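Acetyltransferase-like, GNAT family (Bacteroides thetaiotaomicron, PDB 3EY5) probably transfers an acetyl group to an amine, as a putative GNAT-family N-acetyltransferase. Local coordinates at residues I65-V76 against L98-E109. Numbering follows the deposited sequence.
Sequences ITYWDFDEFYYV and LCEFLKRPIVLE
Y74 and Y75 run parallel to I106 and V107 as neighbouring strands of one sheet, the short segments 74-76 and 106-109 inclined at 28° and bonded through Y74 N to P105 O at 2.8 Å, V107 N to Y74 O, and V76 N to V107 O. The chain crosses from one strand to the other through helix 90-101, and L102, just past its end, drops back onto the sheet between two tyrosines. Its CD2 methyl stands over the centre of the Y74 ring, 4.0 Å from the centroid, and also meets a face of the Y67 ring, nearer the rim, with CZ of Y67 at 3.7 Å; both are CH-pi contacts. Y67 gets there with CG between its backbone N and carbonyl carbon (chi1 71°), and its ring also stacks on H51. R104 crosses Y74 at a slant, its CB and CG each 3.7 Å from CE2 of the ring. A water 2.8 Å from Y74 OH also accepts a hydrogen bond from K103 N. Replacing Y74 by an alanine would probably leave that water without its hydroxyl partner, and L102 CD2 and the aliphatic part of R104 with a gap beside them. Deeper on this face, V76 CG2 touches I106 CG2, and I65 CD1 reaches both methyls of L98. On the opposite face, with Y75, V107 CG2 packs 3.6 Å from F73 CD1. Y75 OH and E109 OE2 come within 2.6 Å; Y75 OH is hydrogen-bonded to Y177 OH, E109 OE2 to Y137 OH, and E109 OE1 to Q139 NE2. In this beta-alpha-beta crossover of the GNAT fold, three nearly straight backbone bonds thus set the strand register, while apolar contacts of L102 and L98 seat the helix end on the sheet.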
ATOM      1  N   ILE A  65       5.211  -4.232  -3.379  1.00 18.13           N
ATOM      2  CA  ILE A  65       3.938  -3.837  -2.852  1.00 18.43           C
ATOM      3  C   ILE A  65       3.717  -4.715  -1.659  1.00 18.65           C
ATOM      4  O   ILE A  65       4.046  -5.910  -1.665  1.00 19.48           O
ATOM      5  CB  ILE A  65       2.781  -4.032  -3.909  1.00 19.39           C
ATOM      6  CG1 ILE A  65       1.392  -3.762  -3.297  1.00 20.41           C
ATOM      7  CG2 ILE A  65       2.795  -5.451  -4.500  1.00 19.40           C
ATOM      8  CD1 ILE A  65       0.433  -3.093  -4.281  1.00 24.84           C
ATOM      9  N   THR A  66       3.172  -4.127  -0.618  1.00 17.78           N
ATOM     10  CA  THR A  66       2.852  -4.878   0.576  1.00 17.54           C
ATOM     11  C   THR A  66       1.363  -4.685   0.768  1.00 17.02           C
ATOM     12  O   THR A  66       0.823  -3.602   0.474  1.00 15.68           O
ATOM     13  CB  THR A  66       3.615  -4.298   1.832  1.00 17.81           C
ATOM     14  OG1 THR A  66       3.243  -2.927   2.043  1.00 20.66           O
ATOM     15  CG2 THR A  66       5.046  -4.319   1.593  1.00 15.64           C
ATOM     16  N   TYR A  67       0.694  -5.742   1.193  1.00 15.76           N
ATOM     17  CA  TYR A  67      -0.713  -5.658   1.431  1.00 15.91           C
ATOM     18  C   TYR A  67      -1.148  -6.637   2.511  1.00 17.01           C
ATOM     19  O   TYR A  67      -0.473  -7.635   2.823  1.00 16.51           O
ATOM     20  CB  TYR A  67      -1.505  -5.855   0.115  1.00 16.57           C
ATOM     21  CG  TYR A  67      -1.462  -7.262  -0.409  1.00 16.06           C
ATOM     22  CD1 TYR A  67      -2.320  -8.229   0.095  1.00 17.85           C
ATOM     23  CD2 TYR A  67      -0.537  -7.642  -1.399  1.00 19.16           C
ATOM     24  CE1 TYR A  67      -2.284  -9.527  -0.359  1.00 20.05           C
ATOM     25  CE2 TYR A  67      -0.492  -8.975  -1.876  1.00 19.24           C
ATOM     26  CZ  TYR A  67      -1.362  -9.900  -1.331  1.00 19.52           C
ATOM     27  OH  TYR A  67      -1.359 -11.190  -1.762  1.00 20.65           O
ATOM     28  N   TRP A  68      -2.303  -6.334   3.079  1.00 18.33           N
ATOM     29  CA  TRP A  68      -2.941  -7.200   4.032  1.00 18.49           C
ATOM     30  C   TRP A  68      -4.188  -7.815   3.415  1.00 19.01           C
ATOM     31  O   TRP A  68      -4.961  -7.164   2.692  1.00 17.47           O
ATOM     32  CB  TRP A  68      -3.364  -6.419   5.257  1.00 18.58           C
ATOM     33  CG  TRP A  68      -2.248  -5.796   5.983  1.00 19.05           C
ATOM     34  CD1 TRP A  68      -1.523  -4.696   5.582  1.00 16.86           C
ATOM     35  CD2 TRP A  68      -1.708  -6.204   7.245  1.00 18.01           C
ATOM     36  NE1 TRP A  68      -0.571  -4.404   6.501  1.00 19.00           N
ATOM     37  CE2 TRP A  68      -0.655  -5.311   7.543  1.00 19.87           C
ATOM     38  CE3 TRP A  68      -1.997  -7.257   8.145  1.00 21.42           C
ATOM     39  CZ2 TRP A  68       0.092  -5.399   8.721  1.00 19.60           C
ATOM     40  CZ3 TRP A  68      -1.240  -7.361   9.324  1.00 20.90           C
ATOM     41  CH2 TRP A  68      -0.211  -6.437   9.600  1.00 21.24           C
ATOM     42  N   ASP A  69      -4.383  -9.072   3.785  1.00 20.53           N
ATOM     43  CA  ASP A  69      -5.532  -9.867   3.419  1.00 22.83           C
ATOM     44  C   ASP A  69      -6.526  -9.819   4.602  1.00 23.59           C
ATOM     45  O   ASP A  69      -6.206 -10.291   5.688  1.00 23.45           O
ATOM     46  CB  ASP A  69      -5.006 -11.275   3.146  1.00 23.54           C
ATOM     47  CG  ASP A  69      -6.112 -12.325   3.001  1.00 29.39           C
ATOM     48  OD1 ASP A  69      -7.299 -11.974   2.712  1.00 33.09           O
ATOM     49  OD2 ASP A  69      -5.773 -13.533   3.167  1.00 33.36           O
ATOM     50  N   PHE A  70      -7.711  -9.238   4.392  1.00 25.20           N
ATOM     51  CA  PHE A  70      -8.772  -9.150   5.415  1.00 27.28           C
ATOM     52  C   PHE A  70     -10.064  -9.866   5.007  1.00 28.77           C
ATOM     53  O   PHE A  70     -11.165  -9.438   5.369  1.00 29.67           O
ATOM     54  CB  PHE A  70      -9.135  -7.693   5.751  1.00 27.59           C
ATOM     55  CG  PHE A  70      -8.075  -6.944   6.499  1.00 29.13           C
ATOM     56  CD1 PHE A  70      -7.336  -5.953   5.873  1.00 31.76           C
ATOM     57  CD2 PHE A  70      -7.818  -7.212   7.843  1.00 32.63           C
ATOM     58  CE1 PHE A  70      -6.361  -5.240   6.574  1.00 30.66           C
ATOM     59  CE2 PHE A  70      -6.833  -6.510   8.537  1.00 32.92           C
ATOM     60  CZ  PHE A  70      -6.104  -5.524   7.889  1.00 32.63           C
ATOM     61  N   ASP A  71      -9.933 -10.957   4.252  1.00 29.88           N
ATOM     62  CA  ASP A  71     -11.056 -11.860   3.904  1.00 30.33           C
ATOM     63  C   ASP A  71     -12.121 -11.191   3.048  0.50 29.62           C
ATOM     64  O   ASP A  71     -12.465 -11.705   2.004  0.50 30.25           O
ATOM     65  CB  ASP A  71     -11.707 -12.522   5.134  1.00 31.93           C
ATOM     66  CG  ASP A  71     -10.699 -12.910   6.197  1.00 36.26           C
ATOM     67  OD1 ASP A  71      -9.868 -13.812   5.936  1.00 39.78           O
ATOM     68  OD2 ASP A  71     -10.755 -12.303   7.297  1.00 41.94           O
ATOM     69  N   GLU A  72     -12.656 -10.061   3.490  0.50 28.39           N
ATOM     70  CA  GLU A  72     -13.589  -9.306   2.663  0.50 27.38           C
ATOM     71  C   GLU A  72     -12.887  -8.464   1.596  0.50 26.15           C
ATOM     72  O   GLU A  72     -13.438  -8.264   0.516  0.50 26.13           O
ATOM     73  CB  GLU A  72     -14.467  -8.386   3.521  0.50 27.70           C
ATOM     74  CG  GLU A  72     -15.288  -9.110   4.569  0.50 30.26           C
ATOM     75  CD  GLU A  72     -14.706  -8.989   5.965  0.50 32.94           C
ATOM     76  OE1 GLU A  72     -13.626  -8.369   6.121  0.50 32.74           O
ATOM     77  OE2 GLU A  72     -15.345  -9.504   6.911  0.50 35.11           O
ATOM     78  N   PHE A  73     -11.686  -7.968   1.914  1.00 24.42           N
ATOM     79  CA  PHE A  73     -10.967  -6.970   1.089  1.00 21.84           C
ATOM     80  C   PHE A  73      -9.477  -7.076   1.372  1.00 19.61           C
ATOM     81  O   PHE A  73      -9.076  -7.711   2.378  1.00 17.29           O
ATOM     82  CB  PHE A  73     -11.425  -5.530   1.385  1.00 20.74           C
ATOM     83  CG  PHE A  73     -11.123  -5.084   2.788  1.00 21.13           C
ATOM     84  CD1 PHE A  73     -10.024  -4.280   3.062  1.00 21.42           C
ATOM     85  CD2 PHE A  73     -11.945  -5.440   3.829  1.00 21.98           C
ATOM     86  CE1 PHE A  73      -9.741  -3.877   4.356  1.00 22.89           C
ATOM     87  CE2 PHE A  73     -11.652  -5.048   5.145  1.00 22.24           C
ATOM     88  CZ  PHE A  73     -10.559  -4.263   5.405  1.00 22.34           C
ATOM     89  N   TYR A  74      -8.692  -6.413   0.500  1.00 16.63           N
ATOM     90  CA  TYR A  74      -7.264  -6.239   0.631  1.00 14.68           C
ATOM     91  C   TYR A  74      -6.895  -4.760   0.899  1.00 15.19           C
ATOM     92  O   TYR A  74      -7.475  -3.829   0.290  1.00 13.11           O
ATOM     93  CB  TYR A  74      -6.563  -6.675  -0.667  1.00 14.71           C
ATOM     94  CG  TYR A  74      -6.733  -8.134  -1.039  1.00 14.53           C
ATOM     95  CD1 TYR A  74      -6.144  -9.149  -0.283  1.00 14.51           C
ATOM     96  CD2 TYR A  74      -7.473  -8.493  -2.157  1.00 16.88           C
ATOM     97  CE1 TYR A  74      -6.305 -10.514  -0.638  1.00 15.21           C
ATOM     98  CE2 TYR A  74      -7.634  -9.844  -2.537  1.00 17.60           C
ATOM     99  CZ  TYR A  74      -7.047 -10.839  -1.777  1.00 16.92           C
ATOM    100  OH  TYR A  74      -7.231 -12.143  -2.159  1.00 17.07           O
ATOM    101  N   TYR A  75      -5.918  -4.567   1.791  1.00 13.77           N
ATOM    102  CA  TYR A  75      -5.429  -3.229   2.130  1.00 15.23           C
ATOM    103  C   TYR A  75      -4.003  -3.087   1.650  1.00 15.26           C
ATOM    104  O   TYR A  75      -3.131  -3.887   2.053  1.00 14.80           O
ATOM    105  CB  TYR A  75      -5.450  -2.993   3.643  1.00 14.06           C
ATOM    106  CG  TYR A  75      -4.798  -1.691   4.015  1.00 16.74           C
ATOM    107  CD1 TYR A  75      -5.316  -0.467   3.542  1.00 16.76           C
ATOM    108  CD2 TYR A  75      -3.650  -1.662   4.817  1.00 19.83           C
ATOM    109  CE1 TYR A  75      -4.712   0.732   3.865  1.00 19.14           C
ATOM    110  CE2 TYR A  75      -3.042  -0.448   5.157  1.00 19.35           C
ATOM    111  CZ  TYR A  75      -3.582   0.736   4.656  1.00 21.09           C
ATOM    112  OH  TYR A  75      -3.028   1.956   4.992  1.00 25.82           O
ATOM    113  N   VAL A  76      -3.763  -2.116   0.770  1.00 16.24           N
ATOM    114  CA  VAL A  76      -2.420  -1.907   0.255  1.00 17.17           C
ATOM    115  C   VAL A  76      -1.662  -0.962   1.212  1.00 18.44           C
ATOM    116  O   VAL A  76      -2.036   0.224   1.396  1.00 19.19           O
ATOM    117  CB  VAL A  76      -2.396  -1.399  -1.219  1.00 17.25           C
ATOM    118  CG1 VAL A  76      -0.985  -0.979  -1.584  1.00 18.68           C
ATOM    119  CG2 VAL A  76      -2.904  -2.512  -2.197  1.00 14.45           C
ATOM    120  N   LEU A  98      -2.314  -5.300 -10.858  1.00 22.90           N
ATOM    121  CA  LEU A  98      -2.616  -5.444  -9.456  1.00 23.63           C
ATOM    122  C   LEU A  98      -4.084  -5.826  -9.277  1.00 24.57           C
ATOM    123  O   LEU A  98      -4.427  -6.660  -8.447  1.00 23.96           O
ATOM    124  CB  LEU A  98      -2.301  -4.154  -8.665  1.00 22.73           C
ATOM    125  CG  LEU A  98      -2.798  -4.232  -7.211  1.00 22.72           C
ATOM    126  CD1 LEU A  98      -2.032  -5.274  -6.392  1.00 23.85           C
ATOM    127  CD2 LEU A  98      -2.778  -2.877  -6.505  1.00 25.16           C
ATOM    128  N   CYS A  99      -4.947  -5.167 -10.036  1.00 25.63           N
ATOM    129  CA  CYS A  99      -6.368  -5.525 -10.111  1.00 27.46           C
ATOM    130  C   CYS A  99      -6.679  -6.914 -10.677  1.00 26.82           C
ATOM    131  O   CYS A  99      -7.722  -7.473 -10.393  1.00 27.06           O
ATOM    132  CB  CYS A  99      -7.109  -4.447 -10.895  1.00 27.31           C
ATOM    133  SG  CYS A  99      -6.937  -2.875 -10.031  1.00 33.43           S
ATOM    134  N   GLU A 100      -5.774  -7.479 -11.461  1.00 27.43           N
ATOM    135  CA  GLU A 100      -5.913  -8.880 -11.877  1.00 28.00           C
ATOM    136  C   GLU A 100      -5.506  -9.813 -10.734  1.00 27.52           C
ATOM    137  O   GLU A 100      -6.137 -10.847 -10.482  1.00 28.57           O
ATOM    138  CB  GLU A 100      -5.045  -9.182 -13.094  1.00 27.50           C
ATOM    139  CG  GLU A 100      -5.164  -8.184 -14.224  1.00 31.79           C
ATOM    140  CD  GLU A 100      -4.302  -8.570 -15.439  1.00 36.18           C
ATOM    141  OE1 GLU A 100      -4.218  -9.789 -15.767  1.00 37.45           O
ATOM    142  OE2 GLU A 100      -3.719  -7.653 -16.075  1.00 37.96           O
ATOM    143  N   PHE A 101      -4.423  -9.447 -10.058  1.00 26.55           N
ATOM    144  CA  PHE A 101      -3.787 -10.319  -9.082  1.00 25.46           C
ATOM    145  C   PHE A 101      -4.626 -10.397  -7.817  1.00 25.02           C
ATOM    146  O   PHE A 101      -4.726 -11.472  -7.200  1.00 24.38           O
ATOM    147  CB  PHE A 101      -2.391  -9.781  -8.804  1.00 25.89           C
ATOM    148  CG  PHE A 101      -1.574 -10.611  -7.846  1.00 26.88           C
ATOM    149  CD1 PHE A 101      -1.212 -11.924  -8.158  1.00 26.31           C
ATOM    150  CD2 PHE A 101      -1.116 -10.050  -6.648  1.00 25.45           C
ATOM    151  CE1 PHE A 101      -0.456 -12.674  -7.282  1.00 25.07           C
ATOM    152  CE2 PHE A 101      -0.349 -10.784  -5.771  1.00 25.71           C
ATOM    153  CZ  PHE A 101      -0.011 -12.102  -6.080  1.00 26.06           C
ATOM    154  N   LEU A 102      -5.220  -9.255  -7.446  1.00 23.27           N
ATOM    155  CA  LEU A 102      -6.099  -9.137  -6.279  1.00 23.04           C
ATOM    156  C   LEU A 102      -7.525  -8.858  -6.775  1.00 24.00           C
ATOM    157  O   LEU A 102      -7.797  -7.813  -7.393  1.00 25.57           O
ATOM    158  CB  LEU A 102      -5.620  -8.023  -5.324  1.00 21.42           C
ATOM    159  CG  LEU A 102      -4.184  -8.041  -4.772  1.00 18.31           C
ATOM    160  CD1 LEU A 102      -3.941  -6.865  -3.905  1.00 14.38           C
ATOM    161  CD2 LEU A 102      -3.856  -9.310  -3.988  1.00 13.92           C
ATOM    162  N   LYS A 103      -8.427  -9.804  -6.555  1.00 23.78           N
ATOM    163  CA  LYS A 103      -9.752  -9.707  -7.135  1.00 23.81           C
ATOM    164  C   LYS A 103     -10.806  -9.194  -6.145  1.00 23.12           C
ATOM    165  O   LYS A 103     -11.714  -8.451  -6.534  1.00 23.02           O
ATOM    166  CB  LYS A 103     -10.150 -11.056  -7.748  1.00 25.21           C
ATOM    167  CG  LYS A 103      -9.621 -11.248  -9.168  1.00 26.92           C
ATOM    168  CD  LYS A 103     -10.569 -10.539 -10.116  1.00 29.89           C
ATOM    169  CE  LYS A 103      -9.843  -9.858 -11.217  1.00 31.66           C
ATOM    170  NZ  LYS A 103     -10.696  -8.744 -11.657  1.00 34.19           N
ATOM    171  N   ARG A 104     -10.668  -9.537  -4.864  1.00 22.16           N
ATOM    172  CA  ARG A 104     -11.527  -8.910  -3.839  1.00 21.48           C
ATOM    173  C   ARG A 104     -11.266  -7.386  -3.811  1.00 19.66           C
ATOM    174  O   ARG A 104     -10.247  -6.946  -4.330  1.00 20.11           O
ATOM    175  CB  ARG A 104     -11.320  -9.545  -2.466  1.00 21.77           C
ATOM    176  CG  ARG A 104     -11.177 -11.068  -2.493  1.00 23.01           C
ATOM    177  CD  ARG A 104     -11.133 -11.622  -1.080  1.00 27.07           C
ATOM    178  NE  ARG A 104     -10.838 -13.054  -1.064  1.00 31.05           N
ATOM    179  CZ  ARG A 104     -11.759 -14.005  -1.272  1.00 33.00           C
ATOM    180  NH1 ARG A 104     -11.416 -15.283  -1.248  1.00 33.08           N
ATOM    181  NH2 ARG A 104     -13.029 -13.688  -1.515  1.00 31.83           N
ATOM    182  N   PRO A 105     -12.188  -6.583  -3.232  1.00 18.56           N
ATOM    183  CA  PRO A 105     -11.962  -5.111  -3.191  1.00 17.83           C
ATOM    184  C   PRO A 105     -10.596  -4.705  -2.587  1.00 17.07           C
ATOM    185  O   PRO A 105     -10.032  -5.397  -1.717  1.00 16.30           O
ATOM    186  CB  PRO A 105     -13.105  -4.597  -2.328  1.00 17.44           C
ATOM    187  CG  PRO A 105     -14.229  -5.715  -2.460  1.00 18.21           C
ATOM    188  CD  PRO A 105     -13.434  -6.981  -2.525  1.00 17.96           C
ATOM    189  N   ILE A 106     -10.037  -3.630  -3.113  1.00 16.41           N
ATOM    190  CA  ILE A 106      -8.676  -3.210  -2.737  1.00 15.67           C
ATOM    191  C   ILE A 106      -8.828  -1.844  -2.113  1.00 15.40           C
ATOM    192  O   ILE A 106      -9.449  -0.960  -2.709  1.00 15.60           O
ATOM    193  CB  ILE A 106      -7.754  -3.070  -3.939  1.00 16.10           C
ATOM    194  CG1 ILE A 106      -7.661  -4.382  -4.724  1.00 15.93           C
ATOM    195  CG2 ILE A 106      -6.324  -2.589  -3.487  1.00 15.14           C
ATOM    196  CD1 ILE A 106      -6.883  -4.221  -5.997  1.00 17.43           C
ATOM    197  N   VAL A 107      -8.276  -1.696  -0.919  1.00 14.67           N
ATOM    198  CA  VAL A 107      -8.310  -0.421  -0.226  1.00 15.25           C
ATOM    199  C   VAL A 107      -6.883   0.096  -0.126  1.00 15.49           C
ATOM    200  O   VAL A 107      -5.963  -0.660   0.206  1.00 15.28           O
ATOM    201  CB  VAL A 107      -8.941  -0.539   1.184  1.00 14.86           C
ATOM    202  CG1 VAL A 107      -9.009   0.839   1.871  1.00 12.90           C
ATOM    203  CG2 VAL A 107     -10.369  -1.227   1.118  1.00 13.66           C
ATOM    204  N   LEU A 108      -6.703   1.381  -0.419  1.00 16.85           N
ATOM    205  CA  LEU A 108      -5.432   2.078  -0.069  1.00 18.30           C
ATOM    206  C   LEU A 108      -5.698   3.489   0.523  1.00 18.14           C
ATOM    207  O   LEU A 108      -6.832   3.989   0.454  1.00 17.94           O
ATOM    208  CB  LEU A 108      -4.510   2.146  -1.276  1.00 18.34           C
ATOM    209  CG  LEU A 108      -5.110   2.827  -2.524  1.00 21.74           C
ATOM    210  CD1 LEU A 108      -5.226   4.305  -2.337  1.00 24.31           C
ATOM    211  CD2 LEU A 108      -4.225   2.584  -3.694  1.00 25.93           C
ATOM    212  N   GLU A 109      -4.677   4.090   1.132  1.00 18.24           N
ATOM    213  CA  GLU A 109      -4.758   5.477   1.638  1.00 19.04           C
ATOM    214  C   GLU A 109      -3.999   6.419   0.704  1.00 18.56           C
ATOM    215  O   GLU A 109      -2.942   6.043   0.152  1.00 19.01           O
ATOM    216  CB  GLU A 109      -4.140   5.613   3.023  1.00 18.94           C
ATOM    217  CG  GLU A 109      -4.470   4.502   4.019  1.00 25.19           C
ATOM    218  CD  GLU A 109      -3.808   4.734   5.390  1.00 30.65           C
ATOM    219  OE1 GLU A 109      -3.093   5.752   5.536  1.00 34.83           O
ATOM    220  OE2 GLU A 109      -3.987   3.912   6.327  1.00 31.35           O
TER
HETATM  221  O   HOH W   1      -8.420 -12.097  -4.696  1.00 18.29           O
HETATM  222  O   HOH W   2      -2.306   2.642   1.111  1.00 21.41           O